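Local coordinates for protein dihydropteroate synthase (Xanthomonas albilineans, PDB 6Q62) that probably catalyses the condensation of para-aminobenzoate with 6-hydroxymethyl-7,8-dihydropterin diphosphate to give 7,8-dihydropteroate, the precursor of folates, at residues 213-225 with 249-263. Numbering follows the deposited sequence.
With 6GU (6-chloroguanine), chain E; SO4 (sulfate ion), chain H.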
ATOM      1  N   CYS A 213      12.950 -17.656  -0.704  1.00 17.85           N
ATOM      2  CA  CYS A 213      12.292 -18.117   0.526  1.00 17.97           C
ATOM      3  C   CYS A 213      12.388 -19.625   0.718  1.00 25.99           C
ATOM      4  O   CYS A 213      12.063 -20.125   1.796  1.00 24.80           O
ATOM      5  CB  CYS A 213      10.850 -17.629   0.560  1.00 18.10           C
ATOM      6  SG  CYS A 213      10.710 -15.830   0.623  1.00 22.08           S
ATOM      7  N   GLU A 214      12.868 -20.341  -0.316  1.00 27.10           N
ATOM      8  CA  GLU A 214      13.035 -21.798  -0.307  1.00 27.94           C
ATOM      9  C   GLU A 214      14.373 -22.269   0.294  1.00 32.02           C
ATOM     10  O   GLU A 214      14.649 -23.479   0.286  1.00 31.08           O
ATOM     11  CB  GLU A 214      12.835 -22.351  -1.736  1.00 29.67           C
ATOM     12  N   LEU A 215      15.171 -21.338   0.875  1.00 26.99           N
ATOM     13  CA  LEU A 215      16.477 -21.658   1.472  1.00 25.91           C
ATOM     14  C   LEU A 215      16.388 -22.023   2.957  1.00 33.15           C
ATOM     15  O   LEU A 215      17.417 -22.244   3.605  1.00 35.20           O
ATOM     16  CB  LEU A 215      17.506 -20.538   1.217  1.00 24.94           C
ATOM     17  CG  LEU A 215      17.827 -20.250  -0.259  1.00 28.70           C
ATOM     18  CD1 LEU A 215      18.884 -19.152  -0.405  1.00 28.26           C
ATOM     19  CD2 LEU A 215      18.286 -21.516  -0.983  1.00 33.38           C
ATOM     20  N   GLY A 216      15.159 -22.109   3.470  1.00 29.16           N
ATOM     21  CA  GLY A 216      14.882 -22.503   4.850  1.00 28.71           C
ATOM     22  C   GLY A 216      15.207 -21.465   5.900  1.00 31.53           C
ATOM     23  O   GLY A 216      15.232 -21.777   7.099  1.00 32.90           O
ATOM     24  N   VAL A 217      15.454 -20.214   5.460  1.00 23.43           N
ATOM     25  CA  VAL A 217      15.797 -19.136   6.385  1.00 19.48           C
ATOM     26  C   VAL A 217      14.889 -17.920   6.136  1.00 19.10           C
ATOM     27  O   VAL A 217      14.560 -17.648   4.983  1.00 18.00           O
ATOM     28  CB  VAL A 217      17.323 -18.763   6.394  1.00 23.39           C
ATOM     29  CG1 VAL A 217      18.199 -19.951   6.820  1.00 23.32           C
ATOM     30  CG2 VAL A 217      17.765 -18.241   5.043  1.00 23.21           C
ATOM     31  N   PRO A 218      14.472 -17.197   7.193  1.00 13.52           N
ATOM     32  CA  PRO A 218      13.636 -15.991   6.978  1.00 12.64           C
ATOM     33  C   PRO A 218      14.298 -14.969   6.061  1.00 13.89           C
ATOM     34  O   PRO A 218      15.533 -14.801   6.086  1.00 13.31           O
ATOM     35  CB  PRO A 218      13.469 -15.403   8.374  1.00 14.09           C
ATOM     36  CG  PRO A 218      13.826 -16.500   9.311  1.00 19.43           C
ATOM     37  CD  PRO A 218      14.791 -17.381   8.623  1.00 16.09           C
ATOM     38  N   VAL A 219      13.468 -14.272   5.268  1.00 10.26           N
ATOM     39  CA  VAL A 219      13.959 -13.302   4.281  1.00  8.68           C
ATOM     40  C   VAL A 219      13.550 -11.893   4.689  1.00 10.79           C
ATOM     41  O   VAL A 219      12.375 -11.642   5.036  1.00 11.56           O
ATOM     42  CB  VAL A 219      13.440 -13.674   2.858  1.00 13.80           C
ATOM     43  CG1 VAL A 219      13.756 -12.601   1.805  1.00 14.11           C
ATOM     44  CG2 VAL A 219      13.934 -15.046   2.403  1.00 14.28           C
ATOM     45  N   LEU A 220      14.521 -10.980   4.675  0.50  7.18           N
ATOM     46  CA  LEU A 220      14.310  -9.569   4.972  0.50  6.56           C
ATOM     47  C   LEU A 220      14.310  -8.835   3.631  0.50 11.49           C
ATOM     48  O   LEU A 220      15.165  -9.109   2.788  0.50 10.02           O
ATOM     49  CB  LEU A 220      15.457  -9.060   5.864  0.50  7.50           C
ATOM     50  CG  LEU A 220      15.395  -7.612   6.372  0.50 12.08           C
ATOM     51  CD1 LEU A 220      16.192  -7.457   7.643  0.50 12.63           C
ATOM     52  CD2 LEU A 220      15.819  -6.584   5.346  0.50 16.07           C
ATOM     53  N   ALA A 221      13.378  -7.891   3.443  1.00  9.74           N
ATOM     54  CA  ALA A 221      13.325  -7.079   2.215  1.00  8.65           C
ATOM     55  C   ALA A 221      13.338  -5.639   2.667  1.00 10.62           C
ATOM     56  O   ALA A 221      12.588  -5.273   3.543  1.00 10.46           O
ATOM     57  CB  ALA A 221      12.031  -7.345   1.440  1.00  9.54           C
ATOM     58  N   GLY A 222      14.181  -4.840   2.055  1.00 10.07           N
ATOM     59  CA  GLY A 222      14.278  -3.418   2.350  1.00  8.07           C
ATOM     60  C   GLY A 222      14.225  -2.616   1.059  1.00 11.90           C
ATOM     61  O   GLY A 222      15.224  -2.551   0.352  1.00 11.37           O
ATOM     62  N   LEU A 223      13.077  -2.010   0.724  1.00  9.70           N
ATOM     63  CA  LEU A 223      12.998  -1.207  -0.506  1.00 11.18           C
ATOM     64  C   LEU A 223      12.637   0.225  -0.137  1.00 15.53           C
ATOM     65  O   LEU A 223      12.388   1.053  -1.018  1.00 17.52           O
ATOM     66  CB  LEU A 223      11.906  -1.782  -1.447  1.00 11.94           C
ATOM     67  CG  LEU A 223      12.086  -3.212  -1.960  1.00 17.54           C
ATOM     68  CD1 LEU A 223      11.090  -4.154  -1.307  1.00 18.98           C
ATOM     69  CD2 LEU A 223      11.864  -3.274  -3.436  1.00 19.98           C
ATOM     70  N   SER A 224      12.669   0.528   1.151  1.00  9.44           N
ATOM     71  CA  SER A 224      12.195   1.796   1.696  1.00  8.40           C
ATOM     72  C   SER A 224      12.810   3.059   1.106  1.00  9.94           C
ATOM     73  O   SER A 224      13.976   3.364   1.296  1.00 11.90           O
ATOM     74  CB  SER A 224      12.317   1.799   3.212  1.00  9.53           C
ATOM     75  OG  SER A 224      11.603   2.906   3.718  1.00 11.01           O
ATOM     76  N   ARG A 225      11.958   3.829   0.403  1.00 10.20           N
ATOM     77  CA  ARG A 225      12.269   5.124  -0.212  1.00  9.67           C
ATOM     78  C   ARG A 225      13.463   5.049  -1.152  1.00 11.89           C
ATOM     79  O   ARG A 225      14.109   6.072  -1.426  1.00 11.99           O
ATOM     80  CB  ARG A 225      12.496   6.199   0.867  1.00  8.46           C
ATOM     81  CG  ARG A 225      11.281   6.386   1.795  1.00  9.61           C
ATOM     82  CD  ARG A 225      11.663   7.397   2.838  1.00  9.99           C
ATOM     83  NE  ARG A 225      10.554   7.731   3.737  1.00 13.94           N
ATOM     84  CZ  ARG A 225      10.499   8.850   4.451  1.00 27.08           C
ATOM     85  NH1 ARG A 225      11.498   9.721   4.406  1.00 18.38           N
ATOM     86  NH2 ARG A 225       9.452   9.100   5.224  1.00 21.29           N
ATOM     87  N   HIS A 249       6.695  -3.103  -0.003  1.00  8.35           N
ATOM     88  CA  HIS A 249       6.810  -3.941   1.189  1.00  8.67           C
ATOM     89  C   HIS A 249       5.654  -4.905   1.343  1.00 11.46           C
ATOM     90  O   HIS A 249       5.873  -6.066   1.712  1.00 11.42           O
ATOM     91  CB  HIS A 249       7.056  -3.094   2.428  1.00  9.47           C
ATOM     92  CG  HIS A 249       8.444  -2.513   2.391  1.00  9.97           C
ATOM     93  ND1 HIS A 249       8.661  -1.157   2.404  1.00 10.68           N
ATOM     94  CD2 HIS A 249       9.639  -3.148   2.258  1.00 11.45           C
ATOM     95  CE1 HIS A 249       9.977  -0.996   2.315  1.00 10.94           C
ATOM     96  NE2 HIS A 249      10.603  -2.174   2.201  1.00 11.42           N
ATOM     97  N   LEU A 250       4.424  -4.464   1.009  1.00  6.93           N
ATOM     98  CA  LEU A 250       3.290  -5.403   1.011  1.00  7.95           C
ATOM     99  C   LEU A 250       3.496  -6.495  -0.015  1.00 11.08           C
ATOM    100  O   LEU A 250       3.278  -7.665   0.295  1.00 10.47           O
ATOM    101  CB  LEU A 250       1.988  -4.619   0.733  1.00  9.09           C
ATOM    102  CG  LEU A 250       0.710  -5.457   0.665  1.00 13.77           C
ATOM    103  CD1 LEU A 250       0.534  -6.302   1.946  1.00 13.78           C
ATOM    104  CD2 LEU A 250      -0.488  -4.560   0.464  1.00 12.44           C
ATOM    105  N   LEU A 251       3.971  -6.146  -1.234  1.00  7.19           N
ATOM    106  CA  LEU A 251       4.246  -7.150  -2.261  1.00  6.99           C
ATOM    107  C   LEU A 251       5.323  -8.129  -1.797  1.00  9.41           C
ATOM    108  O   LEU A 251       5.184  -9.333  -2.016  1.00  9.66           O
ATOM    109  CB  LEU A 251       4.676  -6.480  -3.602  1.00  7.46           C
ATOM    110  CG  LEU A 251       3.605  -5.635  -4.283  1.00 11.25           C
ATOM    111  CD1 LEU A 251       4.207  -4.902  -5.480  1.00 13.92           C
ATOM    112  CD2 LEU A 251       2.392  -6.505  -4.709  1.00 12.68           C
ATOM    113  N   ALA A 252       6.359  -7.630  -1.090  1.00  7.61           N
ATOM    114  CA  ALA A 252       7.424  -8.503  -0.583  1.00  7.61           C
ATOM    115  C   ALA A 252       6.868  -9.486   0.444  1.00  9.70           C
ATOM    116  O   ALA A 252       7.177 -10.695   0.398  1.00 11.87           O
ATOM    117  CB  ALA A 252       8.536  -7.654   0.047  1.00  8.95           C
ATOM    118  N   ALA A 253       6.035  -8.984   1.358  1.00  8.34           N
ATOM    119  CA  ALA A 253       5.392  -9.811   2.384  1.00  9.14           C
ATOM    120  C   ALA A 253       4.497 -10.885   1.724  1.00 14.21           C
ATOM    121  O   ALA A 253       4.551 -12.063   2.110  1.00 12.73           O
ATOM    122  CB  ALA A 253       4.572  -8.927   3.300  1.00  9.60           C
ATOM    123  N   GLN A 254       3.742 -10.512   0.680  1.00  9.72           N
ATOM    124  CA  GLN A 254       2.913 -11.488  -0.041  1.00  9.05           C
ATOM    125  C   GLN A 254       3.765 -12.546  -0.724  1.00 13.54           C
ATOM    126  O   GLN A 254       3.329 -13.689  -0.880  1.00 13.90           O
ATOM    127  CB  GLN A 254       2.074 -10.762  -1.099  1.00  9.71           C
ATOM    128  CG  GLN A 254       1.003  -9.875  -0.472  1.00 12.35           C
ATOM    129  CD  GLN A 254       0.229  -9.143  -1.523  1.00 18.34           C
ATOM    130  OE1 GLN A 254       0.759  -8.772  -2.584  1.00 16.01           O
ATOM    131  NE2 GLN A 254      -1.058  -8.936  -1.255  1.00 18.79           N
ATOM    132  N   ARG A 255       5.012 -12.173  -1.110  1.00 12.79           N
ATOM    133  CA  ARG A 255       5.932 -13.054  -1.803  1.00 12.42           C
ATOM    134  C   ARG A 255       6.902 -13.799  -0.868  1.00 16.37           C
ATOM    135  O   ARG A 255       7.831 -14.425  -1.359  1.00 15.49           O
ATOM    136  CB  ARG A 255       6.655 -12.315  -2.930  1.00 13.33           C
ATOM    137  CG  ARG A 255       5.743 -12.174  -4.147  1.00 12.80           C
ATOM    138  CD  ARG A 255       6.040 -10.989  -5.034  1.00 23.53           C
ATOM    139  NE  ARG A 255       5.061 -10.882  -6.120  1.00 26.07           N
ATOM    140  CZ  ARG A 255       3.831 -10.378  -6.026  1.00 44.99           C
ATOM    141  NH1 ARG A 255       3.360  -9.953  -4.852  1.00 29.20           N
ATOM    142  NH2 ARG A 255       3.046 -10.335  -7.092  1.00 33.61           N
ATOM    143  N   GLY A 256       6.608 -13.805   0.431  1.00 11.28           N
ATOM    144  CA  GLY A 256       7.320 -14.607   1.413  1.00 12.14           C
ATOM    145  C   GLY A 256       8.245 -13.905   2.387  1.00 14.06           C
ATOM    146  O   GLY A 256       8.721 -14.552   3.328  1.00 13.26           O
ATOM    147  N   ALA A 257       8.505 -12.589   2.214  1.00 10.62           N
ATOM    148  CA  ALA A 257       9.405 -11.899   3.148  1.00  9.97           C
ATOM    149  C   ALA A 257       8.788 -11.879   4.554  1.00 13.23           C
ATOM    150  O   ALA A 257       7.578 -11.640   4.680  1.00 13.61           O
ATOM    151  CB  ALA A 257       9.693 -10.478   2.670  1.00 11.24           C
ATOM    152  N   LEU A 258       9.586 -12.245   5.592  1.00 10.63           N
ATOM    153  CA  LEU A 258       9.089 -12.212   6.991  1.00 10.20           C
ATOM    154  C   LEU A 258       9.544 -10.978   7.760  1.00 12.27           C
ATOM    155  O   LEU A 258       9.070 -10.711   8.871  1.00 10.81           O
ATOM    156  CB  LEU A 258       9.409 -13.498   7.774  1.00 10.34           C
ATOM    157  CG  LEU A 258       8.591 -14.696   7.300  1.00 14.95           C
ATOM    158  CD1 LEU A 258       9.262 -16.024   7.715  1.00 15.97           C
ATOM    159  CD2 LEU A 258       7.130 -14.554   7.741  1.00 14.69           C
ATOM    160  N   LEU A 259      10.483 -10.229   7.190  1.00  9.51           N
ATOM    161  CA  LEU A 259      10.944  -8.988   7.844  1.00  8.25           C
ATOM    162  C   LEU A 259      11.007  -7.890   6.800  1.00 10.72           C
ATOM    163  O   LEU A 259      11.459  -8.137   5.668  1.00  8.63           O
ATOM    164  CB  LEU A 259      12.353  -9.188   8.487  1.00 10.09           C
ATOM    165  CG  LEU A 259      12.454  -9.197  10.018  1.00 19.07           C
ATOM    166  CD1 LEU A 259      13.893  -8.999  10.447  1.00 20.05           C
ATOM    167  CD2 LEU A 259      11.690  -8.043  10.650  1.00 23.27           C
ATOM    168  N   LEU A 260      10.577  -6.690   7.174  1.00  7.01           N
ATOM    169  CA  LEU A 260      10.505  -5.538   6.242  1.00  7.61           C
ATOM    170  C   LEU A 260      11.219  -4.370   6.867  1.00  9.51           C
ATOM    171  O   LEU A 260      10.897  -3.977   7.998  1.00  8.48           O
ATOM    172  CB  LEU A 260       9.037  -5.151   5.917  1.00  8.56           C
ATOM    173  CG  LEU A 260       8.215  -6.313   5.313  1.00 12.08           C
ATOM    174  CD1 LEU A 260       6.754  -6.030   5.401  1.00 14.66           C
ATOM    175  CD2 LEU A 260       8.684  -6.635   3.856  1.00 11.47           C
ATOM    176  N   ARG A 261      12.247  -3.872   6.178  1.00  6.99           N
ATOM    177  CA  ARG A 261      13.109  -2.808   6.732  1.00  6.06           C
ATOM    178  C   ARG A 261      12.623  -1.482   6.187  1.00  8.96           C
ATOM    179  O   ARG A 261      12.829  -1.180   5.005  1.00  7.40           O
ATOM    180  CB  ARG A 261      14.582  -3.085   6.383  1.00  7.18           C
ATOM    181  CG  ARG A 261      15.533  -2.046   7.014  1.00  9.23           C
ATOM    182  CD  ARG A 261      17.005  -2.393   6.778  1.00  6.80           C
ATOM    183  NE  ARG A 261      17.855  -1.371   7.400  1.00 11.86           N
ATOM    184  CZ  ARG A 261      18.179  -0.206   6.842  1.00 15.09           C
ATOM    185  NH1 ARG A 261      17.744   0.101   5.629  1.00 14.94           N
ATOM    186  NH2 ARG A 261      18.933   0.665   7.499  1.00 15.42           N
ATOM    187  N   VAL A 262      11.969  -0.695   7.049  1.00  5.19           N
ATOM    188  CA  VAL A 262      11.271   0.509   6.565  1.00  6.72           C
ATOM    189  C   VAL A 262      11.527   1.776   7.353  1.00  9.56           C
ATOM    190  O   VAL A 262      11.772   1.733   8.552  1.00  7.98           O
ATOM    191  CB  VAL A 262       9.727   0.243   6.493  1.00  8.97           C
ATOM    192  CG1 VAL A 262       9.410  -1.121   5.868  1.00  8.56           C
ATOM    193  CG2 VAL A 262       9.079   0.336   7.871  1.00  8.22           C
ATOM    194  N   HIS A 263      11.326   2.937   6.684  1.00  8.87           N
ATOM    195  CA  HIS A 263      11.349   4.234   7.367  1.00  8.05           C
ATOM    196  C   HIS A 263       9.914   4.532   7.867  1.00 11.43           C
ATOM    197  O   HIS A 263       9.740   5.072   8.955  1.00 11.18           O
ATOM    198  CB  HIS A 263      11.717   5.364   6.374  1.00  8.89           C
ATOM    199  CG  HIS A 263      13.099   5.271   5.821  1.00 11.36           C
ATOM    200  ND1 HIS A 263      13.343   4.672   4.613  1.00 13.28           N
ATOM    201  CD2 HIS A 263      14.266   5.744   6.322  1.00 13.58           C
ATOM    202  CE1 HIS A 263      14.657   4.748   4.423  1.00 13.24           C
ATOM    203  NE2 HIS A 263      15.250   5.400   5.418  1.00 13.43           N
TER
HETATM  204 CL6  6GU E 401      17.895  -3.321   1.927  1.00 32.98          CL
HETATM  205  N1  6GU E 401      18.802  -4.497   3.915  1.00 18.64           N
HETATM  206  C2  6GU E 401      19.631  -4.516   5.036  1.00 16.84           C
HETATM  207  N2  6GU E 401      19.714  -5.703   5.619  1.00 20.10           N
HETATM  208  N3  6GU E 401      20.349  -3.444   5.528  1.00 12.39           N
HETATM  209  C4  6GU E 401      20.216  -2.292   4.784  1.00 13.50           C
HETATM  210  C5  6GU E 401      19.410  -2.204   3.617  1.00 20.19           C
HETATM  211  C6  6GU E 401      18.756  -3.347   3.279  1.00 21.79           C
HETATM  212  N7  6GU E 401      19.506  -0.918   3.092  1.00 20.52           N
HETATM  213  C8  6GU E 401      20.376  -0.267   3.962  1.00 20.86           C
HETATM  214  N9  6GU E 401      20.813  -1.054   4.982  1.00 18.12           N
HETATM  215  S   SO4 H 404      18.867   3.733   4.731  1.00 32.28           S
HETATM  216  O1  SO4 H 404      18.153   4.996   5.001  1.00 31.71           O
HETATM  217  O2  SO4 H 404      19.996   3.964   3.820  1.00 34.51           O
HETATM  218  O3  SO4 H 404      19.415   3.157   6.010  1.00 26.80           O
HETATM  219  O4  SO4 H 404      17.981   2.770   4.098  1.00 32.27           O
HETATM  220  O   HOH W   1      10.904 -15.426   4.757  1.00 12.27           O
HETATM  221  O   HOH W   2      14.942  -0.630   3.348  1.00 18.27           O
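The pterin pocket of this TIM barrel opens at the C-terminal ends of its parallel strands, and here L220 of strand 220-221, G222 just after it and R261 of the neighbouring strand 259-262 line it together. A221 straddles the register: its N donates to L259 O (2.9 Å) and its O accepts from R261 N. Two residues earlier, V219 O takes two donors, L258 N and L259 N. Inside the barrel, in the conformer given, L220 lies across L259 and against R261 CB. Facing outward, A221 CB packs on A252 CB (3.8 Å) and A257 CB, where the end of helix 242-254 lies against the strand.

Beyond the strands the chain is held by side chains. H249 NE2 accepts L223 N at 2.9 Å, a nearly straight bond (171°) whose donor is tilted out of the ring plane. With chi1 at -168°, S224 turns OG away from its backbone N and in beside H263, 2.6 Å from ND1; either could be the donor, and OG also accepts H263 N. The opposite ring nitrogen, H263 NE2, donates to sulfate O1 (3.0 Å). R261, extended from CG to NE, lays its guanidinium face over 6-chloroguanine, N9 standing 3.2 Å above the plane, while NH1 and NH2 donate to sulfate O4 and O3; D61 binds NE in a salt bridge.

Strand 259-262 thus lies between 220-221 and 21-27, strand 187-190 flanks 220-221 across the barrel's closure, and helix 265-279 packs outside on L260.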